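Conjugal transfer protein TRWB (Escherichia coli, PDB 1E9S) probably acts as the hexameric coupling protein of bacterial conjugation, a P-loop NTPase family member thought to bind DNA and couple it to the type IV secretion system. Local coordinates at residues P13-L18 against E366-S371; T41-P46 against A416-E421; R99-I104 against D237-N242; I285-S290 against G314-S319; L360-V365 against R386-V391. One frame throughout, in Å; residues are numbered along the deposited sequence.

Contact 1: P13-L18 against E366-S371; sequences PFKRFL and ERDRYS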
# COMPACT_ATOMS: atom_id res chain seq x y z
N PRO A 13 31.45 26.21 9.78
CA PRO A 13 32.68 26.05 8.98
C PRO A 13 33.42 24.82 9.49
O PRO A 13 33.26 24.43 10.65
CB PRO A 13 33.44 27.34 9.27
CG PRO A 13 32.32 28.33 9.54
CD PRO A 13 31.39 27.54 10.41
N PHE A 14 34.23 24.20 8.63
CA PHE A 14 34.97 23.01 9.02
C PHE A 14 36.44 23.05 8.66
O PHE A 14 36.88 23.88 7.85
CB PHE A 14 34.35 21.76 8.40
CG PHE A 14 34.06 21.90 6.94
CD1 PHE A 14 32.89 22.50 6.50
CD2 PHE A 14 34.96 21.42 6.00
CE1 PHE A 14 32.62 22.62 5.15
CE2 PHE A 14 34.70 21.54 4.63
CZ PHE A 14 33.52 22.14 4.21
N LYS A 15 37.22 22.16 9.26
CA LYS A 15 38.64 22.11 9.01
C LYS A 15 38.97 21.36 7.74
O LYS A 15 39.72 21.85 6.91
CB LYS A 15 39.40 21.53 10.24
CG LYS A 15 39.62 20.04 10.35
CD LYS A 15 40.53 19.75 11.56
CE LYS A 15 41.03 18.30 11.59
NZ LYS A 15 41.96 18.02 12.74
N ARG A 16 38.38 20.18 7.55
CA ARG A 16 38.67 19.37 6.37
C ARG A 16 37.44 18.70 5.75
O ARG A 16 36.58 18.18 6.46
CB ARG A 16 39.69 18.31 6.78
CG ARG A 16 40.22 17.36 5.72
CD ARG A 16 40.83 16.15 6.44
NE ARG A 16 41.62 15.27 5.57
CZ ARG A 16 42.08 14.07 5.94
NH1 ARG A 16 41.82 13.58 7.15
NH2 ARG A 16 42.79 13.35 5.08
N PHE A 17 37.37 18.72 4.42
CA PHE A 17 36.26 18.07 3.71
C PHE A 17 36.72 16.67 3.33
O PHE A 17 37.70 16.52 2.61
CB PHE A 17 35.88 18.85 2.45
CG PHE A 17 35.04 18.05 1.45
CD1 PHE A 17 35.65 17.21 0.52
CD2 PHE A 17 33.65 18.12 1.45
CE1 PHE A 17 34.89 16.46 -0.40
CE2 PHE A 17 32.89 17.37 0.54
CZ PHE A 17 33.51 16.55 -0.38
N LEU A 18 36.01 15.65 3.80
CA LEU A 18 36.37 14.27 3.51
C LEU A 18 35.79 13.71 2.20
O LEU A 18 36.54 13.30 1.30
CB LEU A 18 35.94 13.36 4.67
CG LEU A 18 36.68 13.51 5.99
CD1 LEU A 18 36.08 12.56 7.01
CD2 LEU A 18 38.15 13.24 5.78
N GLU A 366 35.35 17.05 8.68
CA GLU A 366 36.04 17.05 9.97
C GLU A 366 36.00 18.48 10.53
O GLU A 366 36.37 19.43 9.84
CB GLU A 366 37.47 16.55 9.81
CG GLU A 366 37.56 15.02 9.98
CD GLU A 366 38.91 14.42 9.65
OE1 GLU A 366 39.89 15.19 9.55
OE2 GLU A 366 39.00 13.17 9.49
N ARG A 367 35.55 18.62 11.76
CA ARG A 367 35.43 19.93 12.38
C ARG A 367 36.03 19.96 13.78
O ARG A 367 35.99 18.97 14.50
CB ARG A 367 33.95 20.31 12.46
CG ARG A 367 33.65 21.75 12.11
CD ARG A 367 32.22 22.15 12.41
NE ARG A 367 31.27 21.08 12.19
CZ ARG A 367 30.64 20.77 11.06
NH1 ARG A 367 30.83 21.45 9.93
NH2 ARG A 367 29.81 19.74 11.07
N ASP A 368 36.59 21.11 14.15
CA ASP A 368 37.18 21.28 15.47
C ASP A 368 36.12 21.71 16.48
O ASP A 368 35.43 22.71 16.28
CB ASP A 368 38.29 22.33 15.42
CG ASP A 368 39.58 21.77 14.83
OD1 ASP A 368 39.79 20.54 14.89
OD2 ASP A 368 40.39 22.57 14.32
N ARG A 369 35.99 20.94 17.56
CA ARG A 369 35.03 21.26 18.60
C ARG A 369 35.82 21.90 19.74
O ARG A 369 36.32 21.21 20.64
CB ARG A 369 34.32 19.98 19.09
CG ARG A 369 33.02 20.22 19.88
CD ARG A 369 32.72 19.13 20.92
NE ARG A 369 33.64 19.18 22.06
CZ ARG A 369 33.46 18.56 23.22
NH1 ARG A 369 32.37 17.83 23.43
NH2 ARG A 369 34.36 18.67 24.19
N TYR A 370 35.96 23.22 19.70
CA TYR A 370 36.71 23.95 20.71
C TYR A 370 36.12 23.91 22.12
O TYR A 370 34.90 23.85 22.31
CB TYR A 370 36.88 25.40 20.27
CG TYR A 370 38.14 25.62 19.46
CD1 TYR A 370 38.39 24.88 18.30
CD2 TYR A 370 39.10 26.55 19.86
CE1 TYR A 370 39.56 25.07 17.56
CE2 TYR A 370 40.27 26.74 19.14
CZ TYR A 370 40.49 25.99 17.99
OH TYR A 370 41.66 26.18 17.28
N SER A 371 37.02 23.96 23.11
CA SER A 371 36.64 23.93 24.52
C SER A 371 37.47 24.92 25.37
O SER A 371 38.57 25.32 24.98
CB SER A 371 36.80 22.51 25.07
OG SER A 371 36.29 22.41 26.38
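Glu366 O is gripped by two successive amides of 13-18: Lys15 N reaches it at 2.9 Å from within the carbonyl plane, and Arg16 N at 3.1 Å from a direction tilted out of that plane. The return bond, Glu366 N to Arg16 O, is 2.8 Å long and almost straight. Beside this backbone ladder the side chains of Arg16 and Glu366 run next to each other, pointing the same way. Arg16, its CG anti to the backbone N (chi1 -177°) and its chain extended as far as NE, carries the guanidinium along the carboxylate, and a weak, salt-bridged bond joins Arg16 NH1 to Glu366 OE1 at 3.5 Å. OE1 lies at the guanidinium edge, whereas Leu18 CD2 lies over one face, offset toward the rim, and also touches Glu366 OE2 at 3.8 Å. Lys15 and Arg16 both facing Glu366 make this a classic beta bulge, set where strand 16-18 pairs antiparallel with 362-368 in a three-stranded sheet. From the bulge itself, Lys15 crosses Asp368 at about a right angle, with its CD 3.5 Å from Asp368 OD1; the accompanying salt bridge from NZ is long. Arg367 lays CG and CD against Pro13 O, CD at 3.1 Å, before its bent chain carries the guanidinium past Phe14 CB. That guanidinium is held by a salt bridge to Glu389 of strand 384-390; Leu384 and Arg386 of the same strand pack against Glu366. Asn2 OD1 accepts from the amide of Asp368, and Ala12 of a neighbouring subunit packs on Leu18 and Glu366.

Contact 2: T41-P46 against A416-E421; sequences TVAGVP and AKVPLE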
# COMPACT_ATOMS: atom_id res chain seq x y z
N THR A 41 24.19 29.50 -20.50
CA THR A 41 24.29 29.73 -19.06
C THR A 41 23.03 29.40 -18.26
O THR A 41 21.91 29.63 -18.71
CB THR A 41 24.71 31.19 -18.71
OG1 THR A 41 23.81 32.12 -19.32
CG2 THR A 41 26.11 31.46 -19.21
N VAL A 42 23.25 28.86 -17.07
CA VAL A 42 22.18 28.49 -16.16
C VAL A 42 22.36 29.34 -14.90
O VAL A 42 23.32 29.16 -14.15
CB VAL A 42 22.23 26.98 -15.82
CG1 VAL A 42 21.05 26.61 -14.94
CG2 VAL A 42 22.17 26.16 -17.10
N ALA A 43 21.44 30.27 -14.68
CA ALA A 43 21.52 31.14 -13.53
C ALA A 43 22.86 31.87 -13.50
O ALA A 43 23.45 32.10 -12.44
CB ALA A 43 21.33 30.33 -12.26
N GLY A 44 23.35 32.23 -14.68
CA GLY A 44 24.61 32.95 -14.79
C GLY A 44 25.83 32.06 -14.85
O GLY A 44 26.91 32.51 -15.24
N VAL A 45 25.66 30.80 -14.46
CA VAL A 45 26.77 29.84 -14.48
C VAL A 45 26.87 29.16 -15.84
O VAL A 45 25.89 28.58 -16.33
CB VAL A 45 26.56 28.74 -13.41
CG1 VAL A 45 27.73 27.81 -13.37
CG2 VAL A 45 26.29 29.36 -12.07
N PRO A 46 28.04 29.24 -16.50
CA PRO A 46 28.18 28.59 -17.80
C PRO A 46 28.05 27.08 -17.65
O PRO A 46 28.71 26.48 -16.82
CB PRO A 46 29.57 29.03 -18.27
CG PRO A 46 30.29 29.29 -17.01
CD PRO A 46 29.26 30.00 -16.17
N ALA A 416 26.39 25.15 -6.05
CA ALA A 416 26.62 26.51 -5.62
C ALA A 416 25.32 27.26 -5.56
O ALA A 416 24.42 27.02 -6.36
CB ALA A 416 27.58 27.21 -6.58
N LYS A 417 25.22 28.17 -4.60
CA LYS A 417 24.04 28.99 -4.44
C LYS A 417 24.34 30.21 -5.30
O LYS A 417 25.30 30.92 -5.05
CB LYS A 417 23.87 29.37 -2.98
CG LYS A 417 22.59 30.08 -2.64
CD LYS A 417 22.60 30.39 -1.17
CE LYS A 417 21.55 31.38 -0.81
NZ LYS A 417 21.77 31.83 0.59
N VAL A 418 23.53 30.42 -6.33
CA VAL A 418 23.72 31.54 -7.23
C VAL A 418 22.47 32.39 -7.39
O VAL A 418 21.34 31.89 -7.33
CB VAL A 418 24.15 31.06 -8.62
CG1 VAL A 418 25.47 30.34 -8.51
CG2 VAL A 418 23.10 30.18 -9.23
N PRO A 419 22.65 33.71 -7.59
CA PRO A 419 21.53 34.63 -7.76
C PRO A 419 21.21 34.77 -9.24
O PRO A 419 22.10 34.72 -10.09
CB PRO A 419 22.08 35.92 -7.18
CG PRO A 419 23.48 35.89 -7.76
CD PRO A 419 23.92 34.45 -7.52
N LEU A 420 19.93 34.93 -9.55
CA LEU A 420 19.48 35.10 -10.92
C LEU A 420 19.27 36.58 -11.23
O LEU A 420 18.65 37.32 -10.46
CB LEU A 420 18.16 34.35 -11.16
CG LEU A 420 18.22 32.83 -11.33
CD1 LEU A 420 18.71 32.15 -10.06
CD2 LEU A 420 16.83 32.33 -11.69
N GLU A 421 19.81 37.01 -12.37
CA GLU A 421 19.70 38.39 -12.82
C GLU A 421 18.47 38.52 -13.71
O GLU A 421 18.33 37.77 -14.67
CB GLU A 421 20.97 38.75 -13.58
CG GLU A 421 20.95 40.03 -14.37
CD GLU A 421 22.22 40.15 -15.19
OE1 GLU A 421 23.31 40.23 -14.58
OE2 GLU A 421 22.13 40.16 -16.45
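The tight type I' turn of the small hairpin 41-46 meets the end of strand 415-419, next to the outermost strand of the large mixed sheet, through methyl groups. Ala43 CB, directed at the strand, sits 3.5 Å from Val418 CG2 and 3.9 Å from Leu420 CD1, and is thus touched by side chains from two alternate positions of the partner chain. Val45 adds a second point of packing: its CG2 meets Val418 CG1 at 3.8 Å, the two side chains crossing at about a right angle. Val418 therefore divides its branches, CG1 (anti to its carbonyl carbon, chi1 -62°) going to Val45 and CG2 to Ala43. Within the hairpin, Val42 and Val45 exchange paired backbone bonds, Val42 N to Val45 O at 2.8 Å and Val45 N to Val42 O at 2.9 Å, which fix the turn that presents Ala43. Both Ala43 and Gly44 have positive phi, as a type I' turn requires. The contact thus docks a hairpin onto the sheet by apolar packing, the strand itself pairing with 404-408 and 23-25. Glu72 of helix 66-79 holds Thr41 OG1 and the amide of Gly44, while Leu29 and Thr33 of helix 26-33 pack on Val45.

Contact 3: R99-I104 against D237-N242; sequences RDKDII and DPNGGN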
# COMPACT_ATOMS: atom_id res chain seq x y z
N ARG A 99 11.37 34.72 -34.26
CA ARG A 99 11.89 35.33 -35.47
C ARG A 99 10.89 35.04 -36.58
O ARG A 99 9.92 34.31 -36.38
CB ARG A 99 13.25 34.76 -35.83
CG ARG A 99 14.36 35.38 -35.05
CD ARG A 99 15.29 34.30 -34.58
NE ARG A 99 15.24 33.15 -35.49
CZ ARG A 99 15.93 32.02 -35.32
NH1 ARG A 99 16.73 31.89 -34.27
NH2 ARG A 99 15.80 31.03 -36.19
N ASP A 100 11.14 35.59 -37.77
CA ASP A 100 10.23 35.40 -38.89
C ASP A 100 10.25 33.99 -39.46
O ASP A 100 9.21 33.48 -39.86
CB ASP A 100 10.56 36.40 -40.00
CG ASP A 100 10.37 37.85 -39.58
OD1 ASP A 100 9.24 38.21 -39.17
OD2 ASP A 100 11.35 38.64 -39.66
N LYS A 101 11.43 33.38 -39.49
CA LYS A 101 11.58 32.02 -40.02
C LYS A 101 11.11 30.94 -39.05
O LYS A 101 11.06 29.77 -39.41
CB LYS A 101 13.04 31.76 -40.38
CG LYS A 101 13.96 31.83 -39.18
CD LYS A 101 15.39 31.51 -39.53
CE LYS A 101 15.54 30.09 -39.99
NZ LYS A 101 16.98 29.72 -40.07
N ASP A 102 10.77 31.34 -37.83
CA ASP A 102 10.33 30.39 -36.82
C ASP A 102 8.91 29.88 -37.01
O ASP A 102 8.07 30.54 -37.62
CB ASP A 102 10.49 31.00 -35.43
CG ASP A 102 11.93 31.26 -35.07
OD1 ASP A 102 12.82 30.58 -35.63
OD2 ASP A 102 12.18 32.14 -34.22
N ILE A 103 8.66 28.69 -36.46
CA ILE A 103 7.38 28.00 -36.56
C ILE A 103 6.53 28.15 -35.30
O ILE A 103 7.05 28.27 -34.20
CB ILE A 103 7.62 26.49 -36.79
CG1 ILE A 103 8.51 26.29 -38.02
CG2 ILE A 103 6.32 25.76 -36.92
CD1 ILE A 103 7.95 26.90 -39.27
N ILE A 104 5.22 28.14 -35.48
CA ILE A 104 4.29 28.22 -34.35
C ILE A 104 3.21 27.15 -34.48
O ILE A 104 2.60 26.99 -35.53
CB ILE A 104 3.55 29.58 -34.27
CG1 ILE A 104 4.52 30.67 -33.84
CG2 ILE A 104 2.41 29.50 -33.24
CD1 ILE A 104 3.89 32.02 -33.84
N ASP A 237 15.45 19.82 -41.45
CA ASP A 237 15.83 21.05 -42.13
C ASP A 237 16.72 21.91 -41.25
O ASP A 237 16.27 22.43 -40.24
CB ASP A 237 14.57 21.83 -42.51
CG ASP A 237 14.89 23.12 -43.25
OD1 ASP A 237 16.08 23.42 -43.48
OD2 ASP A 237 13.93 23.85 -43.59
N PRO A 238 18.00 22.07 -41.62
CA PRO A 238 18.96 22.88 -40.86
C PRO A 238 18.54 24.34 -40.71
O PRO A 238 18.85 24.98 -39.71
CB PRO A 238 20.24 22.75 -41.67
CG PRO A 238 20.15 21.36 -42.18
CD PRO A 238 18.71 21.29 -42.66
N ASN A 239 17.83 24.85 -41.71
CA ASN A 239 17.36 26.24 -41.69
C ASN A 239 15.89 26.33 -41.35
O ASN A 239 15.22 27.28 -41.76
CB ASN A 239 17.60 26.88 -43.05
CG ASN A 239 18.96 27.48 -43.17
OD1 ASN A 239 19.24 28.54 -42.58
ND2 ASN A 239 19.84 26.81 -43.91
N GLY A 240 15.38 25.36 -40.61
CA GLY A 240 13.98 25.35 -40.24
C GLY A 240 13.62 26.34 -39.16
O GLY A 240 12.46 26.72 -39.01
N GLY A 241 14.63 26.77 -38.40
CA GLY A 241 14.38 27.73 -37.34
C GLY A 241 13.99 27.03 -36.05
O GLY A 241 14.41 25.91 -35.79
N ASN A 242 13.18 27.70 -35.25
CA ASN A 242 12.74 27.14 -33.98
C ASN A 242 11.24 26.93 -33.98
O ASN A 242 10.52 27.53 -34.77
CB ASN A 242 13.17 28.06 -32.84
CG ASN A 242 14.67 28.36 -32.87
OD1 ASN A 242 15.48 27.46 -33.11
ND2 ASN A 242 15.03 29.61 -32.64
O HOH W 1 18.27 29.07 -33.84
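Asp102 and Asn242 form the tight centre of this contact, their side chains side by side and pointing the same way. Asp102 OD1 accepts the amide of Asn242 at 2.9 Å, met from above the carboxylate plane, and Ile103 N returns a bond of 2.8 Å to Asn242 O, nearly along the C=O axis. The chain at Gly241 passes close by: a side chain there would collide with Asp102 OD1 and Lys101 O, and the backbone angles also favour glycine. Asp102 CG stands anti to its carbonyl carbon (chi1 -65°), which lets the carboxylate reach back, OD2 taking the amide of Arg99 at 2.7 Å. With an alanine here, the amides of Arg99 and Asn242 would probably lose this acceptor, and the Arg99 guanidinium this counter-charge. The outer side is looser. Lys101 reaches over the Asp237-Gly240 turn, with CE 3.3 Å from Asn239 O, and Asn242 ND2 lies over one face of the Arg99 guanidinium without a hydrogen bond, both being donors. A water accepts from Arg99 NH1 at 3.2 Å and donates weakly to Asn242 OD1, whose main partner is the amide of Met84. Where strand 103-105 begins at the sheet's edge, next to 243-247, one buried carboxylate thus ties two chain segments by their amides. Asp102 OD1 lies 3.1 Å from Arg99 NH2 but well out of the guanidinium plane, an attraction of charges that would probably stabilise the carboxylate.

Contact 4: I285-S290 against G314-S319; sequences IDELAS and GLQSTS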
# COMPACT_ATOMS: atom_id res chain seq x y z
N ILE A 285 10.53 21.92 -22.08
CA ILE A 285 9.23 21.49 -21.60
C ILE A 285 8.94 22.35 -20.39
O ILE A 285 9.48 22.12 -19.32
CB ILE A 285 9.24 20.03 -21.16
CG1 ILE A 285 9.58 19.14 -22.35
CG2 ILE A 285 7.89 19.67 -20.60
CD1 ILE A 285 9.70 17.69 -22.01
N ASP A 286 8.12 23.36 -20.58
CA ASP A 286 7.80 24.26 -19.48
C ASP A 286 7.62 23.49 -18.18
O ASP A 286 8.53 23.41 -17.37
CB ASP A 286 6.54 25.04 -19.80
CG ASP A 286 6.34 26.19 -18.85
OD1 ASP A 286 7.26 27.03 -18.76
OD2 ASP A 286 5.28 26.26 -18.18
N GLU A 287 6.43 22.93 -17.96
CA GLU A 287 6.13 22.16 -16.76
C GLU A 287 5.86 20.72 -17.17
O GLU A 287 4.81 20.40 -17.70
CB GLU A 287 4.93 22.74 -16.03
CG GLU A 287 5.30 23.87 -15.11
CD GLU A 287 6.26 23.44 -14.01
OE1 GLU A 287 6.37 22.22 -13.75
OE2 GLU A 287 6.89 24.32 -13.39
N LEU A 288 6.83 19.86 -16.90
CA LEU A 288 6.74 18.45 -17.26
C LEU A 288 5.48 17.75 -16.79
O LEU A 288 4.85 17.00 -17.55
CB LEU A 288 7.96 17.72 -16.74
CG LEU A 288 8.11 16.27 -17.20
CD1 LEU A 288 7.93 16.19 -18.70
CD2 LEU A 288 9.49 15.76 -16.80
N ALA A 289 5.09 17.99 -15.54
CA ALA A 289 3.91 17.36 -14.97
C ALA A 289 2.59 17.94 -15.46
O ALA A 289 1.53 17.51 -15.04
CB ALA A 289 3.97 17.43 -13.46
N SER A 290 2.64 18.93 -16.35
CA SER A 290 1.42 19.52 -16.89
C SER A 290 1.04 18.84 -18.20
O SER A 290 -0.04 19.05 -18.72
CB SER A 290 1.62 21.02 -17.13
OG SER A 290 1.66 21.72 -15.90
N GLY A 314 10.74 21.75 -16.21
CA GLY A 314 10.44 22.36 -14.93
C GLY A 314 9.55 21.45 -14.11
O GLY A 314 8.69 20.74 -14.63
N LEU A 315 9.77 21.47 -12.80
CA LEU A 315 9.00 20.65 -11.87
C LEU A 315 8.77 21.46 -10.60
O LEU A 315 9.50 22.39 -10.31
CB LEU A 315 9.79 19.38 -11.55
CG LEU A 315 9.32 18.02 -12.09
CD1 LEU A 315 8.78 18.14 -13.49
CD2 LEU A 315 10.48 17.05 -12.05
N GLN A 316 7.73 21.12 -9.86
CA GLN A 316 7.44 21.83 -8.62
C GLN A 316 7.40 20.84 -7.46
O GLN A 316 8.40 20.65 -6.79
CB GLN A 316 6.12 22.58 -8.75
CG GLN A 316 6.11 23.49 -9.96
CD GLN A 316 4.86 24.33 -10.07
OE1 GLN A 316 4.57 25.16 -9.20
NE2 GLN A 316 4.10 24.14 -11.15
N SER A 317 6.26 20.20 -7.24
CA SER A 317 6.15 19.22 -6.16
C SER A 317 6.42 17.82 -6.70
O SER A 317 5.98 17.47 -7.79
CB SER A 317 4.77 19.25 -5.52
OG SER A 317 4.58 20.47 -4.82
N THR A 318 7.14 17.03 -5.93
CA THR A 318 7.46 15.68 -6.31
C THR A 318 6.19 14.92 -6.63
O THR A 318 6.13 14.17 -7.61
CB THR A 318 8.21 14.98 -5.18
OG1 THR A 318 9.42 15.72 -4.91
CG2 THR A 318 8.56 13.54 -5.54
N SER A 319 5.15 15.15 -5.83
CA SER A 319 3.86 14.50 -5.98
C SER A 319 3.16 14.75 -7.32
O SER A 319 2.33 13.96 -7.74
CB SER A 319 2.95 14.93 -4.84
OG SER A 319 3.05 16.32 -4.63
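Glu287 sits opposite Gly314 in a parallel bridge whose backbone bonds come from its neighbours, where the chain turns a corner at Asp286, just past strand 281-285. Leu288 N bonds to Gly314 O at 3.1 Å, in the carbonyl plane, while Gly314 N makes weak bonds to Asp286 O at 3.0 Å and to Ile285 O. The absence of a side chain at Gly314 matters here, since a CB would run into Asp286 O. The apolar contact is chiefly between the two leucines: Leu315 CD1 presses on Leu288 CB at 3.4 Å. With CG anti to the backbone N (chi1 -172°), Leu288 runs alongside Leu315, pointing the same way, its CD2 4.1 Å from Leu315 CD1. The polar side chains cross instead. Glu287, bent at chi2 (-62°), folds its carboxylate back toward Gly314 and meets Gln316 at about a right angle, with OE2 3.6 Å from both CG and NE2 of that residue. The main partner of Glu287 OE2 is Lys66, the lysine of a probable Walker A P-loop, whose NZ also bonds to Leu315 O. A leucine in place of Glu287 would probably leave Lys66 without this carboxylate mate. The contact lies deep in the P-loop NTPase sheet, strand 309-315 running between 56-59 and 281-285, with Leu321 of helix 318-325 packed against Leu288, Ala289 and Leu315, and Thr302 of a neighbouring subunit on Gln316.

Contact 5: L360-V365 against R386-V391; sequences LGEHEV and RVRERV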
# COMPACT_ATOMS: atom_id res chain seq x y z
N LEU A 360 20.50 17.33 -3.41
CA LEU A 360 21.68 18.18 -3.36
C LEU A 360 22.80 17.39 -2.68
O LEU A 360 23.97 17.58 -2.96
CB LEU A 360 21.36 19.49 -2.62
CG LEU A 360 21.05 20.68 -3.53
CD1 LEU A 360 20.79 20.27 -4.98
CD2 LEU A 360 19.87 21.40 -2.97
N GLY A 361 22.41 16.48 -1.79
CA GLY A 361 23.38 15.61 -1.14
C GLY A 361 23.98 15.99 0.19
O GLY A 361 23.84 17.10 0.68
N GLU A 362 24.67 15.01 0.78
CA GLU A 362 25.33 15.18 2.06
C GLU A 362 26.84 15.17 1.86
O GLU A 362 27.33 14.82 0.79
CB GLU A 362 25.02 14.02 3.01
CG GLU A 362 23.57 13.70 3.26
CD GLU A 362 23.42 12.66 4.36
OE1 GLU A 362 24.28 11.75 4.40
OE2 GLU A 362 22.46 12.75 5.17
N HIS A 363 27.57 15.56 2.90
CA HIS A 363 29.01 15.53 2.83
C HIS A 363 29.53 15.04 4.17
O HIS A 363 28.81 15.09 5.17
CB HIS A 363 29.58 16.93 2.48
CG HIS A 363 29.44 17.96 3.56
ND1 HIS A 363 29.75 19.28 3.35
CD2 HIS A 363 29.04 17.86 4.85
CE1 HIS A 363 29.56 19.96 4.47
NE2 HIS A 363 29.12 19.12 5.40
N GLU A 364 30.74 14.50 4.18
CA GLU A 364 31.35 14.05 5.42
C GLU A 364 32.47 15.06 5.64
O GLU A 364 33.24 15.36 4.74
CB GLU A 364 31.91 12.64 5.28
CG GLU A 364 31.88 11.87 6.58
CD GLU A 364 32.33 10.44 6.43
OE1 GLU A 364 32.68 10.03 5.30
OE2 GLU A 364 32.33 9.71 7.45
N VAL A 365 32.55 15.58 6.86
CA VAL A 365 33.50 16.62 7.15
C VAL A 365 34.14 16.51 8.53
O VAL A 365 33.55 15.93 9.44
CB VAL A 365 32.73 17.96 7.00
CG1 VAL A 365 32.80 18.80 8.27
CG2 VAL A 365 33.16 18.66 5.75
N ARG A 386 34.24 13.88 13.28
CA ARG A 386 33.81 13.55 11.92
C ARG A 386 32.30 13.66 11.90
O ARG A 386 31.63 13.12 12.78
CB ARG A 386 34.24 12.13 11.55
CG ARG A 386 35.57 12.10 10.82
CD ARG A 386 36.58 11.16 11.46
NE ARG A 386 36.72 11.37 12.90
CZ ARG A 386 37.85 11.15 13.58
NH1 ARG A 386 38.94 10.73 12.96
NH2 ARG A 386 37.87 11.35 14.90
N VAL A 387 31.76 14.38 10.92
CA VAL A 387 30.32 14.56 10.83
C VAL A 387 29.77 14.51 9.42
O VAL A 387 30.35 15.07 8.49
CB VAL A 387 29.87 15.89 11.48
CG1 VAL A 387 28.36 16.05 11.36
CG2 VAL A 387 30.24 15.90 12.94
N ARG A 388 28.63 13.83 9.27
CA ARG A 388 27.95 13.72 7.99
C ARG A 388 26.76 14.66 8.10
O ARG A 388 26.08 14.67 9.12
CB ARG A 388 27.44 12.30 7.76
CG ARG A 388 27.81 11.71 6.40
CD ARG A 388 26.90 10.56 5.99
NE ARG A 388 26.55 9.71 7.12
CZ ARG A 388 25.31 9.60 7.61
NH1 ARG A 388 24.32 10.29 7.06
NH2 ARG A 388 25.08 8.82 8.66
N GLU A 389 26.52 15.46 7.06
CA GLU A 389 25.40 16.39 7.10
C GLU A 389 24.95 16.82 5.72
O GLU A 389 25.67 16.63 4.74
CB GLU A 389 25.78 17.63 7.91
CG GLU A 389 27.23 18.00 7.75
CD GLU A 389 27.64 19.14 8.64
OE1 GLU A 389 27.26 19.12 9.83
OE2 GLU A 389 28.34 20.05 8.16
N ARG A 390 23.76 17.40 5.65
CA ARG A 390 23.22 17.87 4.38
C ARG A 390 23.91 19.15 4.02
O ARG A 390 24.04 20.05 4.85
CB ARG A 390 21.72 18.14 4.47
CG ARG A 390 20.85 16.91 4.58
CD ARG A 390 20.98 15.98 3.37
NE ARG A 390 20.16 14.80 3.57
CZ ARG A 390 18.82 14.81 3.64
NH1 ARG A 390 18.15 15.94 3.50
NH2 ARG A 390 18.16 13.69 3.88
N VAL A 391 24.38 19.23 2.78
CA VAL A 391 25.04 20.44 2.32
C VAL A 391 23.97 21.55 2.34
O VAL A 391 24.26 22.69 2.68
CB VAL A 391 25.60 20.25 0.90
CG1 VAL A 391 26.17 21.55 0.39
CG2 VAL A 391 26.66 19.18 0.89
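His363 and Glu389 turn their flat groups almost coplanar, 19° apart, and His363 NE2 points straight at Glu389 OE2, a 3.0 Å bond in the ring plane that uses the anti lone pair of the oxygen. Val365 CG2 lies over the centre of one face of the imidazole. Both residues have CG between the backbone N and the carbonyl carbon (chi1 70° for His363), which brings ring and carboxylate together on the side of the sheet that also carries Val365 and Val387. Glu389 OE1 meanwhile pairs with Arg367. Elsewhere along the strands, Glu362 lies between two arginines: Arg388 NH1 meets its OE1 at 3.0 Å on the syn side with the planes 25° apart, while Arg390 NE makes a weak bond to OE2 at 3.5 Å. Glu364 CG touches Arg388 CG at 4.1 Å. Between them the backbones pair in an antiparallel ladder, closed beyond the strand by Val391 N to Gly361 O at 3.0 Å. The chain leaves helix 350-360 at Gly361 and enters strand 362-368, the middle one of three; 16-18 flanks it opposite 384-390, Arg19 pairs with Glu364, Glu354 and Ser357 of the helix hold Arg390, and Met393 of a neighbouring subunit packs on Glu362 and Arg388.

Contacts 1 and 5 share strand 362-368 and build the small antiparallel sheet far from the chain's centre, partly buried and rich in ion pairs; the Arg367-Glu389 salt bridge joins them directly. Contacts 2, 3 and 4 reach the large mixed sheet at separate places. Contact 4 lies deepest, its centre about 8 Å from the centre of the chain, and relies on backbone pairing with a carboxylate turned to the lysine of the probable P-loop. Contact 3 fastens an edge of that sheet by buried polar groups, whereas contact 2, near its other end, is purely apolar between side chains. Neighbouring subunits reach contacts 1, 4 and 5, while no other chain of the assembly touches contacts 2 and 3.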